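Local coordinates for protein bacteriorhodopsin (PDB 6EYU) that pumps protons inward across the membrane as a light-driven, retinal-binding xenorhodopsin of the microbial rhodopsin family, at residues 14-19 / 201-206; 36-41 / 223-228; 91-96 / 149-154; 119-124 / 188-193. All blocks are in the same frame, centred on the assembly; numbering follows the deposited sequence.

Interaction 1 of 4, residues 14-19 / 201-206; sequences QPFILA and TSIALV. With LFA (eicosane), chain E; LFA (eicosane), chain F.
Phe-16 and Ile-203 meet because of their first torsions: the ring of Phe-16 has CG anti to the carbonyl carbon (chi1 -66°), while Ile-203 sets its CG2 branch anti to the backbone N and CG1 beside that N. Ile-203 CG2 thereby comes over the middle of the Phe-16 ring, 3.9 Å from its centroid and only 7° off the ring normal, a CH-pi contact. The second branch tip, Ile-203 CD1, lies over the same face, above Phe-16 CD1, 3.5 Å away. The opposite face of the ring is taken by the eicosane of chain E, with its C14 3.4 Å from Phe-16 CZ, so the aromatic group is sandwiched between protein and an alkyl chain. With an alanine at Phe-16 a gap would probably open between the two, leaving Ile-203 CG2 without its aromatic face and the eicosane without the ring face it lies against, with Pro-15 and Ala-19 still beside it.

Behind the ring, Val-206 CG1 rests 3.8 Å from Phe-16 CB, and its other methyl, CG2, meets Ile-17 CG1, the two side chains crossing at about a right angle. Ile-17 CD1 extends to Ser-202 OG at 3.7 Å, a van der Waals contact; that hydroxyl has a weak hydrogen bond to Ser-13. On the other flank, Leu-18 CD2 packs on C15 of the chain F eicosane. The axes of the short segments approach to 9.2 Å and run nearly parallel, at 17°, as befits the first and last transmembrane helices of the seven-helix microbial rhodopsin bundle, closed here side by side with a lipid-like coat outside.

Interaction 2 of 4, residues 36-41 / 223-228; sequences RKLDVP and LIHKAE
Leu-38 makes two different contacts with His-225, one through its backbone and one through its side chain. Its carbonyl O accepts a hydrogen bond from His-225 ND1 at 2.7 Å. The bond is bent, with an N-H...O angle of 134°, and the oxygen lies 30° out of the imidazole plane. At the same time Leu-38 CG sits over one face of that ring, displaced toward its rim and 3.8 Å from the centroid, in a CH-pi contact. The ring gets there because His-225 CG is anti to the backbone N (chi1 173°), which carries the imidazole across to the end of helix 14-38. A leucine in place of His-225 would probably leave the carbonyl of Leu-38 without this donor and deprive its side chain of the flat surface on which it rests.

Asp-39 follows with positive phi, the first residue to leave helical geometry, and turns the chain. Its carbonyl O approaches Glu-228 OE1 to 3.8 Å without bonding; that carboxylate oxygen has a weak hydrogen bond to His-94.

Val-40 brings the chain back against helix 198-230. Its CG2 methyl meets Ile-224 CG2 at 3.8 Å, the side chains crossing at about a right angle, and also comes within 4.0 Å of His-225 CB. This one methyl therefore fills the angle between two consecutive residues of the helix.

The carbonyl of Leu-38, in the last turn of helix 14-38, is thus held by a histidine of helix 198-230, where the first interhelical turn of the seven-helix rhodopsin fold packs against that helix.

Interaction 3 of 4, residues 91-96 / 149-154; sequences TAFHGA and REIAEE
Ile-151 packs against Phe-93 and Ala-96, joining two parts of the seven-helix rhodopsin fold: the last part of helix 72-93 with a type I beta turn from Phe-93 to Ala-96, and the short helix 147-152. The apolar contacts come first. Ile-151 has CG2 anti to its backbone N and CG1 anti to the carbonyl carbon (chi1 -70°), which spreads the two branches toward different partners. The CG2 branch touches Ala-96 CB at 3.5 Å and Phe-93 CD1 at 3.8 Å, while CD1 reaches Phe-93 CE1 at 3.9 Å. The phenyl ring and the isoleucine cross obliquely, and the methyl groups meet the ring on its CD1-CE1 side. Beside this cluster, the small residues Ala-92 and Ala-152 bring the backbones close: their CA atoms are 4.5 Å apart and their CB atoms 4.2 Å. Tyr-163 of helix 157-183 packs on both alanines.

Backbone geometry explains the position of Ala-96. The beta turn bends the chain and places this methyl beside Ile-151 and Glu-154.

The polar groups are bound mainly outside the interface. Glu-154 OE1 is hydrogen-bonded to Thr-98 OG1, and weakly to the backbone N of Asp-97, so its carboxylate is tied to the loop just beyond the turn. Within the second segment, Arg-149 NE and Glu-153 OE2 form a salt bridge of 2.8 Å; the same glutamate oxygen also pairs with Lys-164. On its way to Thr-98, the Glu-154 side chain passes the turn, with OE1 3.6 Å from Ala-96 CB.

Interaction 4 of 4, residues 119-124 / 188-193; sequences LLAQAQ and ALPGSL
Ala-188 meets Gln-122 where the loop joining helices 157-183 and 198-230 folds over the end of helix 101-124, at one end of the seven-helix rhodopsin bundle. The Ala-188 methyl points at the helix and lies 4.0 Å from Gln-122 CG. Ala-188 O is 3.6 Å from Gln-122 O, and a water resolves this meeting of two acceptors by donating a hydrogen bond to each. Val-2 of helix 2-7 touches both side chains.

Leu-189 follows at the closest backbone approach, its CA 4.6 Å from that of Gln-122. The contact here is loose, with Leu-189 N 4.4 Å from Gln-122 CG.

The ring of Pro-190 packs against Ala-121. Its CG meets Ala-121 CB at 4.2 Å and comes nearer still to the Ala-121 carbonyl O, at 3.8 Å. Trp-181 of helix 157-183 touches Leu-189, Pro-190 and Ala-121 alike, so one indole bridges the loop and the helix.

The amide of Gln-122 looks beyond the loop. With CG anti to the backbone N (chi1 -171°) and an extended chain, NE2 donates to the carbonyl of Asp-70 and OE1 bonds Tyr-74 OH, which fixes both amide ends. The direct contacts are all van der Waals, and the polar link is the water, 2.9 Å from Gln-122 O and equally far from Ala-188 O.

How the interactions relate
Interactions 1 and 2 join the same two helices, 14-38 and 198-230, at points whose centres are 31 Å apart, so the first and last helices are matched near both ends. Interaction 3 lies at the same end as interaction 2, 15 Å away between centres, and touches it: Pro-41 CG comes 3.3 Å from His-94 CE1, and Ile-224 CG1 packs on Thr-91 CG2. Interaction 4 is at the other end, 20 Å from interaction 1 between centres and 37 Å from interaction 3. Retinal is about 6 Å from the side chain of Ala-121 in interaction 4 and about 10 Å from that of Val-206 in interaction 1.

Interaction 1 of 4, residues 14-19 / 201-206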
loop_
_atom_site.group_PDB
_atom_site.type_symbol
_atom_site.label_atom_id
_atom_site.label_comp_id
_atom_site.label_asym_id
_atom_site.label_seq_id
_atom_site.Cartn_x
_atom_site.Cartn_y
_atom_site.Cartn_z
ATOM N N GLN A 14 -29.175 8.800 0.218
ATOM C CA GLN A 14 -28.439 9.371 -0.903
ATOM C C GLN A 14 -28.104 10.838 -0.647
ATOM O O GLN A 14 -27.030 11.308 -1.025
ATOM C CB GLN A 14 -29.244 9.240 -2.198
ATOM C CG GLN A 14 -28.749 10.131 -3.325
ATOM C CD GLN A 14 -29.342 9.758 -4.670
ATOM O OE1 GLN A 14 -28.726 9.033 -5.451
ATOM N NE2 GLN A 14 -30.497 10.331 -4.985
ATOM N N PRO A 15 -29.036 11.572 -0.021
ATOM C CA PRO A 15 -28.760 12.965 0.314
ATOM C C PRO A 15 -27.591 13.108 1.284
ATOM O O PRO A 15 -26.727 13.963 1.091
ATOM C CB PRO A 15 -30.063 13.446 0.974
ATOM C CG PRO A 15 -31.038 12.311 0.891
ATOM C CD PRO A 15 -30.478 11.292 -0.051
ATOM N N PHE A 16 -27.573 12.275 2.319
ATOM C CA PHE A 16 -26.483 12.280 3.286
ATOM C C PHE A 16 -25.163 11.941 2.604
ATOM O O PHE A 16 -24.156 12.621 2.805
ATOM C CB PHE A 16 -26.761 11.273 4.404
ATOM C CG PHE A 16 -27.936 11.636 5.265
ATOM C CD1 PHE A 16 -29.216 11.239 4.915
ATOM C CD2 PHE A 16 -27.771 12.434 6.385
ATOM C CE1 PHE A 16 -30.301 11.573 5.704
ATOM C CE2 PHE A 16 -28.851 12.775 7.176
ATOM C CZ PHE A 16 -30.117 12.343 6.837
ATOM N N ILE A 17 -25.187 10.917 1.758
ATOM C CA ILE A 17 -24.004 10.520 1.005
ATOM C C ILE A 17 -23.532 11.652 0.097
ATOM O O ILE A 17 -22.337 11.935 0.018
ATOM C CB ILE A 17 -24.280 9.270 0.151
ATOM C CG1 ILE A 17 -24.325 8.025 1.040
ATOM C CG2 ILE A 17 -23.212 9.113 -0.922
ATOM C CD1 ILE A 17 -25.119 6.879 0.451
ATOM N N LEU A 18 -24.484 12.380 -0.480
ATOM C CA LEU A 18 -24.161 13.566 -1.264
ATOM C C LEU A 18 -23.586 14.662 -0.375
ATOM O O LEU A 18 -22.518 15.205 -0.659
ATOM C CB LEU A 18 -25.404 14.086 -1.989
ATOM C CG LEU A 18 -25.154 14.555 -3.424
ATOM C CD1 LEU A 18 -25.101 13.365 -4.369
ATOM C CD2 LEU A 18 -26.219 15.548 -3.865
ATOM N N ALA A 19 -24.336 15.035 0.656
ATOM C CA ALA A 19 -23.914 16.096 1.562
ATOM C C ALA A 19 -22.540 15.786 2.144
ATOM O O ALA A 19 -21.751 16.692 2.414
ATOM C CB ALA A 19 -24.933 16.272 2.679
ATOM N N THR A 201 -28.224 2.197 8.636
ATOM C CA THR A 201 -26.809 1.850 8.620
ATOM C C THR A 201 -26.020 2.864 7.800
ATOM O O THR A 201 -25.034 3.427 8.276
ATOM C CB THR A 201 -26.585 0.449 8.021
ATOM O OG1 THR A 201 -27.466 -0.492 8.649
ATOM C CG2 THR A 201 -25.145 0.005 8.221
ATOM N N SER A 202 -26.517 3.162 6.605
ATOM C CA SER A 202 -25.832 4.072 5.697
ATOM C C SER A 202 -25.744 5.472 6.297
ATOM O O SER A 202 -24.665 6.062 6.352
ATOM C CB SER A 202 -26.553 4.125 4.349
ATOM O OG SER A 202 -25.707 4.645 3.338
ATOM N N ILE A 203 -26.868 5.977 6.798
ATOM C CA ILE A 203 -26.882 7.278 7.457
ATOM C C ILE A 203 -25.823 7.326 8.553
ATOM O O ILE A 203 -24.983 8.225 8.579
ATOM C CB ILE A 203 -28.255 7.594 8.083
ATOM C CG1 ILE A 203 -29.384 7.267 7.103
ATOM C CG2 ILE A 203 -28.323 9.060 8.485
ATOM C CD1 ILE A 203 -29.169 7.819 5.712
ATOM N N ALA A 204 -25.837 6.323 9.426
ATOM C CA ALA A 204 -24.913 6.277 10.555
ATOM C C ALA A 204 -23.470 6.329 10.065
ATOM O O ALA A 204 -22.622 6.985 10.671
ATOM C CB ALA A 204 -25.147 5.017 11.374
ATOM N N LEU A 205 -23.193 5.609 8.984
ATOM C CA LEU A 205 -21.848 5.550 8.424
ATOM C C LEU A 205 -21.612 6.708 7.459
ATOM O O LEU A 205 -20.647 6.701 6.695
ATOM C CB LEU A 205 -21.638 4.221 7.694
ATOM C CG LEU A 205 -20.981 3.097 8.499
ATOM C CD1 LEU A 205 -21.176 3.308 9.993
ATOM C CD2 LEU A 205 -21.535 1.747 8.071
ATOM N N VAL A 206 -22.524 7.674 7.462
ATOM C CA VAL A 206 -22.237 8.994 6.911
ATOM C C VAL A 206 -21.965 9.994 8.029
ATOM O O VAL A 206 -20.987 10.741 7.980
ATOM C CB VAL A 206 -23.406 9.513 6.052
ATOM C CG1 VAL A 206 -23.278 11.013 5.834
ATOM C CG2 VAL A 206 -23.454 8.778 4.721
HETATM C C5 LFA E . -22.333 20.274 7.949
HETATM C C6 LFA E . -23.518 20.303 6.988
HETATM C C7 LFA E . -24.205 18.938 6.978
HETATM C C8 LFA E . -25.436 19.003 6.076
HETATM C C9 LFA E . -26.126 17.640 6.015
HETATM C C10 LFA E . -27.492 17.808 5.349
HETATM C C11 LFA E . -28.034 16.458 4.880
HETATM C C12 LFA E . -29.506 16.341 5.279
HETATM C C13 LFA E . -30.289 15.558 4.225
HETATM C C14 LFA E . -31.404 14.767 4.912
HETATM C C15 LFA E . -32.501 14.406 3.909
HETATM C C16 LFA E . -33.108 13.055 4.288
HETATM C C17 LFA E . -34.390 12.807 3.493
HETATM C C18 LFA E . -34.629 11.302 3.373
HETATM C C19 LFA E . -36.122 11.019 3.215
HETATM C C20 LFA E . -36.640 11.665 1.932
HETATM C C7 LFA F . -21.624 22.706 3.596
HETATM C C8 LFA F . -22.616 22.906 2.453
HETATM C C9 LFA F . -22.834 21.579 1.727
HETATM C C10 LFA F . -24.316 21.212 1.761
HETATM C C11 LFA F . -24.624 20.239 0.624
HETATM C C12 LFA F . -26.057 19.725 0.754
HETATM C C13 LFA F . -26.330 18.709 -0.355
HETATM C C14 LFA F . -27.760 18.183 -0.249
HETATM C C15 LFA F . -28.024 17.225 -1.410
HETATM C C16 LFA F . -29.526 17.037 -1.610
HETATM C C17 LFA F . -29.789 15.627 -2.139
HETATM C C18 LFA F . -30.526 15.700 -3.474
HETATM C C19 LFA F . -31.039 14.308 -3.842
HETATM C C20 LFA F . -29.872 13.324 -3.849
#

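Interaction 2 of 4, residues 36-41 / 223-228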
loop_
_atom_site.group_PDB
_atom_site.type_symbol
_atom_site.label_atom_id
_atom_site.label_comp_id
_atom_site.label_asym_id
_atom_site.label_seq_id
_atom_site.Cartn_x
_atom_site.Cartn_y
_atom_site.Cartn_z
ATOM N N ARG A 36 -1.208 27.394 6.669
ATOM C CA ARG A 36 -0.478 28.641 6.468
ATOM C C ARG A 36 -1.088 29.762 7.303
ATOM O O ARG A 36 -0.394 30.695 7.706
ATOM C CB ARG A 36 -0.483 29.030 4.989
ATOM N N LYS A 37 -2.355 29.594 7.670
ATOM C CA LYS A 37 -3.089 30.631 8.385
ATOM C C LYS A 37 -2.921 30.479 9.895
ATOM O O LYS A 37 -3.225 31.398 10.656
ATOM C CB LYS A 37 -4.574 30.576 8.020
ATOM N N LEU A 38 -2.499 29.295 10.327
ATOM C CA LEU A 38 -2.581 28.922 11.735
ATOM C C LEU A 38 -1.191 28.691 12.322
ATOM O O LEU A 38 -1.055 28.325 13.489
ATOM C CB LEU A 38 -3.425 27.657 11.902
ATOM C CG LEU A 38 -4.879 27.855 12.340
ATOM C CD1 LEU A 38 -5.428 29.183 11.840
ATOM C CD2 LEU A 38 -5.734 26.698 11.847
ATOM N N ASP A 39 -0.170 28.810 11.479
ATOM C CA ASP A 39 1.172 28.360 11.835
ATOM C C ASP A 39 1.122 26.944 12.401
ATOM O O ASP A 39 1.530 26.704 13.538
ATOM C CB ASP A 39 1.805 29.321 12.843
ATOM C CG ASP A 39 2.522 30.477 12.171
ATOM O OD1 ASP A 39 1.859 31.494 11.874
ATOM O OD2 ASP A 39 3.697 30.300 11.786
ATOM N N VAL A 40 0.392 26.088 11.696
ATOM C CA VAL A 40 0.406 24.652 11.944
ATOM C C VAL A 40 1.127 23.957 10.795
ATOM O O VAL A 40 0.975 24.351 9.639
ATOM C CB VAL A 40 -1.030 24.098 12.017
ATOM C CG1 VAL A 40 -1.030 22.587 11.853
ATOM C CG2 VAL A 40 -1.699 24.508 13.320
ATOM N N PRO A 41 1.920 22.920 11.106
ATOM C CA PRO A 41 2.761 22.361 10.057
ATOM C C PRO A 41 1.957 21.859 8.863
ATOM O O PRO A 41 0.992 21.113 9.033
ATOM C CB PRO A 41 3.464 21.202 10.761
ATOM C CG PRO A 41 3.566 21.642 12.181
ATOM C CD PRO A 41 2.389 22.543 12.451
ATOM N N LEU A 223 -6.613 22.964 17.629
ATOM C CA LEU A 223 -6.146 22.600 18.963
ATOM C C LEU A 223 -4.635 22.783 19.075
ATOM O O LEU A 223 -4.137 23.307 20.072
ATOM C CB LEU A 223 -6.518 21.148 19.281
ATOM C CG LEU A 223 -7.553 20.954 20.391
ATOM C CD1 LEU A 223 -8.654 21.998 20.292
ATOM C CD2 LEU A 223 -8.137 19.549 20.337
ATOM N N ILE A 224 -3.908 22.264 18.091
ATOM C CA ILE A 224 -2.475 22.515 17.977
ATOM C C ILE A 224 -2.197 24.014 17.952
ATOM O O ILE A 224 -1.425 24.528 18.760
ATOM C CB ILE A 224 -1.905 21.889 16.690
ATOM C CG1 ILE A 224 -1.763 20.376 16.856
ATOM C CG2 ILE A 224 -0.563 22.516 16.344
ATOM C CD1 ILE A 224 -1.588 19.634 15.549
ATOM N N HIS A 225 -2.795 24.697 16.983
ATOM C CA HIS A 225 -2.689 26.146 16.878
ATOM C C HIS A 225 -2.850 26.806 18.245
ATOM O O HIS A 225 -1.942 27.480 18.729
ATOM C CB HIS A 225 -3.754 26.674 15.917
ATOM C CG HIS A 225 -3.840 28.167 15.869
ATOM N ND1 HIS A 225 -2.800 28.955 15.425
ATOM C CD2 HIS A 225 -4.875 29.007 16.101
ATOM C CE1 HIS A 225 -3.179 30.221 15.425
ATOM N NE2 HIS A 225 -4.434 30.279 15.832
ATOM N N LYS A 226 -4.045 26.684 18.815
ATOM C CA LYS A 226 -4.324 27.229 20.139
ATOM C C LYS A 226 -3.194 26.895 21.105
ATOM O O LYS A 226 -2.731 27.754 21.855
ATOM C CB LYS A 226 -5.643 26.670 20.673
ATOM C CG LYS A 226 -6.756 27.701 20.777
ATOM N N ALA A 227 -2.819 25.621 21.148
ATOM C CA ALA A 227 -1.799 25.152 22.078
ATOM C C ALA A 227 -0.492 25.907 21.862
ATOM O O ALA A 227 0.187 26.276 22.820
ATOM C CB ALA A 227 -1.579 23.657 21.907
ATOM N N GLU A 228 -0.137 26.119 20.600
ATOM C CA GLU A 228 1.113 26.788 20.259
ATOM C C GLU A 228 1.031 28.276 20.580
ATOM O O GLU A 228 2.033 28.903 20.920
ATOM C CB GLU A 228 1.434 26.592 18.777
ATOM C CG GLU A 228 1.847 25.175 18.418
ATOM C CD GLU A 228 3.193 25.117 17.722
ATOM O OE1 GLU A 228 3.215 25.066 16.474
ATOM O OE2 GLU A 228 4.226 25.104 18.422
#

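Interaction 3 of 4, residues 91-96 / 149-154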
loop_
_atom_site.group_PDB
_atom_site.type_symbol
_atom_site.label_atom_id
_atom_site.label_comp_id
_atom_site.label_asym_id
_atom_site.label_seq_id
_atom_site.Cartn_x
_atom_site.Cartn_y
_atom_site.Cartn_z
ATOM N N THR A 91 0.491 14.690 15.950
ATOM C CA THR A 91 0.095 15.637 16.983
ATOM C C THR A 91 0.867 15.375 18.271
ATOM O O THR A 91 1.473 16.284 18.839
ATOM C CB THR A 91 -1.412 15.538 17.280
ATOM O OG1 THR A 91 -2.152 15.656 16.059
ATOM C CG2 THR A 91 -1.838 16.634 18.240
ATOM N N ALA A 92 0.800 14.139 18.753
ATOM C CA ALA A 92 1.515 13.748 19.961
ATOM C C ALA A 92 3.011 14.005 19.804
ATOM O O ALA A 92 3.673 14.459 20.738
ATOM C CB ALA A 92 1.261 12.281 20.272
ATOM N N PHE A 93 3.543 13.681 18.630
ATOM C CA PHE A 93 4.973 13.814 18.377
ATOM C C PHE A 93 5.373 15.283 18.321
ATOM O O PHE A 93 6.549 15.622 18.449
ATOM C CB PHE A 93 5.346 13.122 17.066
ATOM C CG PHE A 93 5.385 11.625 17.164
ATOM C CD1 PHE A 93 5.026 10.988 18.340
ATOM C CD2 PHE A 93 5.803 10.856 16.092
ATOM C CE1 PHE A 93 5.072 9.611 18.442
ATOM C CE2 PHE A 93 5.853 9.478 16.186
ATOM C CZ PHE A 93 5.489 8.855 17.364
ATOM N N HIS A 94 4.385 16.151 18.140
ATOM C CA HIS A 94 4.635 17.495 17.638
ATOM C C HIS A 94 5.541 18.272 18.587
ATOM O O HIS A 94 6.409 19.028 18.150
ATOM C CB HIS A 94 3.317 18.244 17.444
ATOM C CG HIS A 94 3.483 19.615 16.871
ATOM N ND1 HIS A 94 4.125 19.847 15.673
ATOM C CD2 HIS A 94 3.183 20.835 17.377
ATOM C CE1 HIS A 94 4.157 21.146 15.437
ATOM N NE2 HIS A 94 3.592 21.769 16.456
ATOM N N GLY A 95 5.329 18.091 19.887
ATOM C CA GLY A 95 6.051 18.867 20.889
ATOM C C GLY A 95 7.134 18.059 21.577
ATOM O O GLY A 95 7.862 18.576 22.425
ATOM N N ALA A 96 7.223 16.776 21.237
ATOM C CA ALA A 96 7.867 15.803 22.114
ATOM C C ALA A 96 9.324 15.563 21.728
ATOM O O ALA A 96 9.709 15.734 20.570
ATOM C CB ALA A 96 7.095 14.491 22.102
ATOM N N ARG A 149 0.223 8.777 24.774
ATOM C CA ARG A 149 -0.110 9.771 25.785
ATOM C C ARG A 149 1.140 10.209 26.539
ATOM O O ARG A 149 1.338 11.398 26.794
ATOM C CB ARG A 149 -1.132 9.198 26.765
ATOM C CG ARG A 149 -1.490 10.138 27.902
ATOM C CD ARG A 149 -2.044 9.371 29.089
ATOM N NE ARG A 149 -1.345 9.692 30.328
ATOM C CZ ARG A 149 -1.956 9.995 31.469
ATOM N NH1 ARG A 149 -1.245 10.214 32.567
ATOM N NH2 ARG A 149 -3.279 10.066 31.513
ATOM N N GLU A 150 1.983 9.244 26.892
ATOM C CA GLU A 150 3.243 9.537 27.560
ATOM C C GLU A 150 4.098 10.468 26.709
ATOM O O GLU A 150 4.755 11.371 27.227
ATOM C CB GLU A 150 4.007 8.243 27.843
ATOM C CG GLU A 150 3.461 7.455 29.022
ATOM C CD GLU A 150 4.258 6.195 29.298
ATOM O OE1 GLU A 150 5.486 6.206 29.075
ATOM O OE2 GLU A 150 3.648 5.181 29.698
ATOM N N ILE A 151 4.098 10.233 25.401
ATOM C CA ILE A 151 4.930 11.005 24.487
ATOM C C ILE A 151 4.381 12.420 24.327
ATOM O O ILE A 151 5.143 13.383 24.237
ATOM C CB ILE A 151 5.007 10.341 23.101
ATOM C CG1 ILE A 151 5.820 9.047 23.178
ATOM C CG2 ILE A 151 5.629 11.294 22.092
ATOM C CD1 ILE A 151 5.631 8.137 21.984
ATOM N N ALA A 152 3.059 12.548 24.389
ATOM C CA ALA A 152 2.417 13.857 24.366
ATOM C C ALA A 152 2.762 14.647 25.624
ATOM O O ALA A 152 3.048 15.843 25.556
ATOM C CB ALA A 152 0.909 13.701 24.236
ATOM N N GLU A 153 2.810 13.957 26.759
ATOM C CA GLU A 153 3.087 14.602 28.037
ATOM C C GLU A 153 4.554 15.011 28.125
ATOM O O GLU A 153 4.939 15.789 28.998
ATOM C CB GLU A 153 2.738 13.662 29.192
ATOM C CG GLU A 153 1.245 13.514 29.432
ATOM C CD GLU A 153 0.924 12.519 30.530
ATOM O OE1 GLU A 153 1.871 11.996 31.155
ATOM O OE2 GLU A 153 -0.274 12.248 30.757
ATOM N N GLU A 154 5.342 14.574 27.148
ATOM C CA GLU A 154 6.721 15.027 27.014
ATOM C C GLU A 154 6.768 16.497 26.616
ATOM O O GLU A 154 7.790 17.163 26.788
ATOM C CB GLU A 154 7.454 14.184 25.969
ATOM C CG GLU A 154 8.708 13.504 26.492
ATOM C CD GLU A 154 9.190 12.391 25.583
ATOM O OE1 GLU A 154 9.077 12.540 24.348
ATOM O OE2 GLU A 154 9.694 11.373 26.103
#

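Interaction 4 of 4, residues 119-124 / 188-193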
loop_
_atom_site.group_PDB
_atom_site.type_symbol
_atom_site.label_atom_id
_atom_site.label_comp_id
_atom_site.label_asym_id
_atom_site.label_seq_id
_atom_site.Cartn_x
_atom_site.Cartn_y
_atom_site.Cartn_z
ATOM N N LEU A 119 -13.617 -6.526 6.171
ATOM C CA LEU A 119 -13.813 -6.894 4.774
ATOM C C LEU A 119 -13.818 -8.411 4.619
ATOM O O LEU A 119 -14.643 -8.969 3.896
ATOM C CB LEU A 119 -12.700 -6.285 3.918
ATOM C CG LEU A 119 -12.708 -6.624 2.427
ATOM C CD1 LEU A 119 -12.070 -5.492 1.635
ATOM C CD2 LEU A 119 -11.979 -7.935 2.171
ATOM N N LEU A 120 -12.955 -9.076 5.379
ATOM C CA LEU A 120 -12.920 -10.533 5.407
ATOM C C LEU A 120 -14.227 -11.089 5.960
ATOM O O LEU A 120 -14.805 -12.019 5.395
ATOM C CB LEU A 120 -11.747 -11.021 6.261
ATOM C CG LEU A 120 -10.350 -10.765 5.693
ATOM C CD1 LEU A 120 -9.295 -11.443 6.553
ATOM C CD2 LEU A 120 -10.257 -11.242 4.251
ATOM N N ALA A 121 -14.693 -10.510 7.060
ATOM C CA ALA A 121 -15.935 -10.948 7.687
ATOM C C ALA A 121 -17.076 -10.942 6.676
ATOM O O ALA A 121 -17.728 -11.964 6.458
ATOM C CB ALA A 121 -16.272 -10.055 8.872
ATOM N N GLN A 122 -17.274 -9.807 6.014
ATOM C CA GLN A 122 -18.324 -9.684 5.009
ATOM C C GLN A 122 -18.111 -10.693 3.886
ATOM O O GLN A 122 -19.054 -11.349 3.442
ATOM C CB GLN A 122 -18.357 -8.268 4.434
ATOM C CG GLN A 122 -19.558 -7.998 3.539
ATOM C CD GLN A 122 -19.521 -6.620 2.911
ATOM O OE1 GLN A 122 -19.441 -5.608 3.608
ATOM N NE2 GLN A 122 -19.613 -6.570 1.587
ATOM N N ALA A 123 -16.878 -10.780 3.400
ATOM C CA ALA A 123 -16.568 -11.610 2.242
ATOM C C ALA A 123 -16.709 -13.089 2.588
ATOM O O ALA A 123 -17.069 -13.901 1.737
ATOM C CB ALA A 123 -15.162 -11.313 1.743
ATOM N N GLN A 124 -16.486 -13.420 3.856
ATOM C CA GLN A 124 -16.515 -14.810 4.299
ATOM C C GLN A 124 -17.906 -15.200 4.789
ATOM O O GLN A 124 -18.192 -16.380 4.992
ATOM C CB GLN A 124 -15.494 -15.034 5.417
ATOM C CG GLN A 124 -14.049 -15.053 4.943
ATOM C CD GLN A 124 -13.074 -15.367 6.061
ATOM O OE1 GLN A 124 -13.447 -15.947 7.081
ATOM N NE2 GLN A 124 -11.818 -14.978 5.877
ATOM N N ALA A 188 -25.367 -9.054 4.166
ATOM C CA ALA A 188 -24.024 -9.424 3.735
ATOM C C ALA A 188 -23.085 -9.558 4.929
ATOM O O ALA A 188 -22.189 -10.402 4.928
ATOM C CB ALA A 188 -23.485 -8.396 2.753
ATOM N N LEU A 189 -23.230 -8.664 5.902
ATOM C CA LEU A 189 -22.321 -8.636 7.045
ATOM C C LEU A 189 -22.917 -9.352 8.254
ATOM O O LEU A 189 -24.097 -9.187 8.563
ATOM C CB LEU A 189 -21.944 -7.196 7.410
ATOM C CG LEU A 189 -23.072 -6.168 7.525
ATOM C CD1 LEU A 189 -23.510 -6.013 8.973
ATOM C CD2 LEU A 189 -22.620 -4.829 6.961
ATOM N N PRO A 190 -22.105 -10.199 8.906
ATOM C CA PRO A 190 -22.589 -11.425 9.537
ATOM C C PRO A 190 -22.842 -11.269 11.034
ATOM O O PRO A 190 -22.661 -12.220 11.794
ATOM C CB PRO A 190 -21.442 -12.407 9.303
ATOM C CG PRO A 190 -20.227 -11.549 9.257
ATOM C CD PRO A 190 -20.663 -10.266 8.608
ATOM N N GLY A 191 -23.270 -10.081 11.448
ATOM C CA GLY A 191 -23.805 -9.889 12.791
ATOM C C GLY A 191 -24.949 -10.840 13.086
ATOM O O GLY A 191 -25.698 -11.221 12.186
ATOM N N SER A 192 -25.072 -11.239 14.347
ATOM C CA SER A 192 -26.245 -11.976 14.804
ATOM C C SER A 192 -27.471 -11.069 14.846
ATOM O O SER A 192 -28.605 -11.545 14.900
ATOM C CB SER A 192 -25.991 -12.573 16.190
ATOM O OG SER A 192 -25.768 -11.556 17.150
ATOM N N LEU A 193 -27.238 -9.761 14.789
ATOM C CA LEU A 193 -28.292 -8.786 15.045
ATOM C C LEU A 193 -28.736 -8.108 13.751
ATOM O O LEU A 193 -27.955 -7.971 12.809
ATOM C CB LEU A 193 -27.810 -7.731 16.045
ATOM C CG LEU A 193 -27.496 -8.238 17.454
ATOM C CD1 LEU A 193 -27.367 -7.074 18.425
ATOM C CD2 LEU A 193 -28.562 -9.216 17.927
HETATM O O HOH W 1 -21.531 -12.878 3.549
#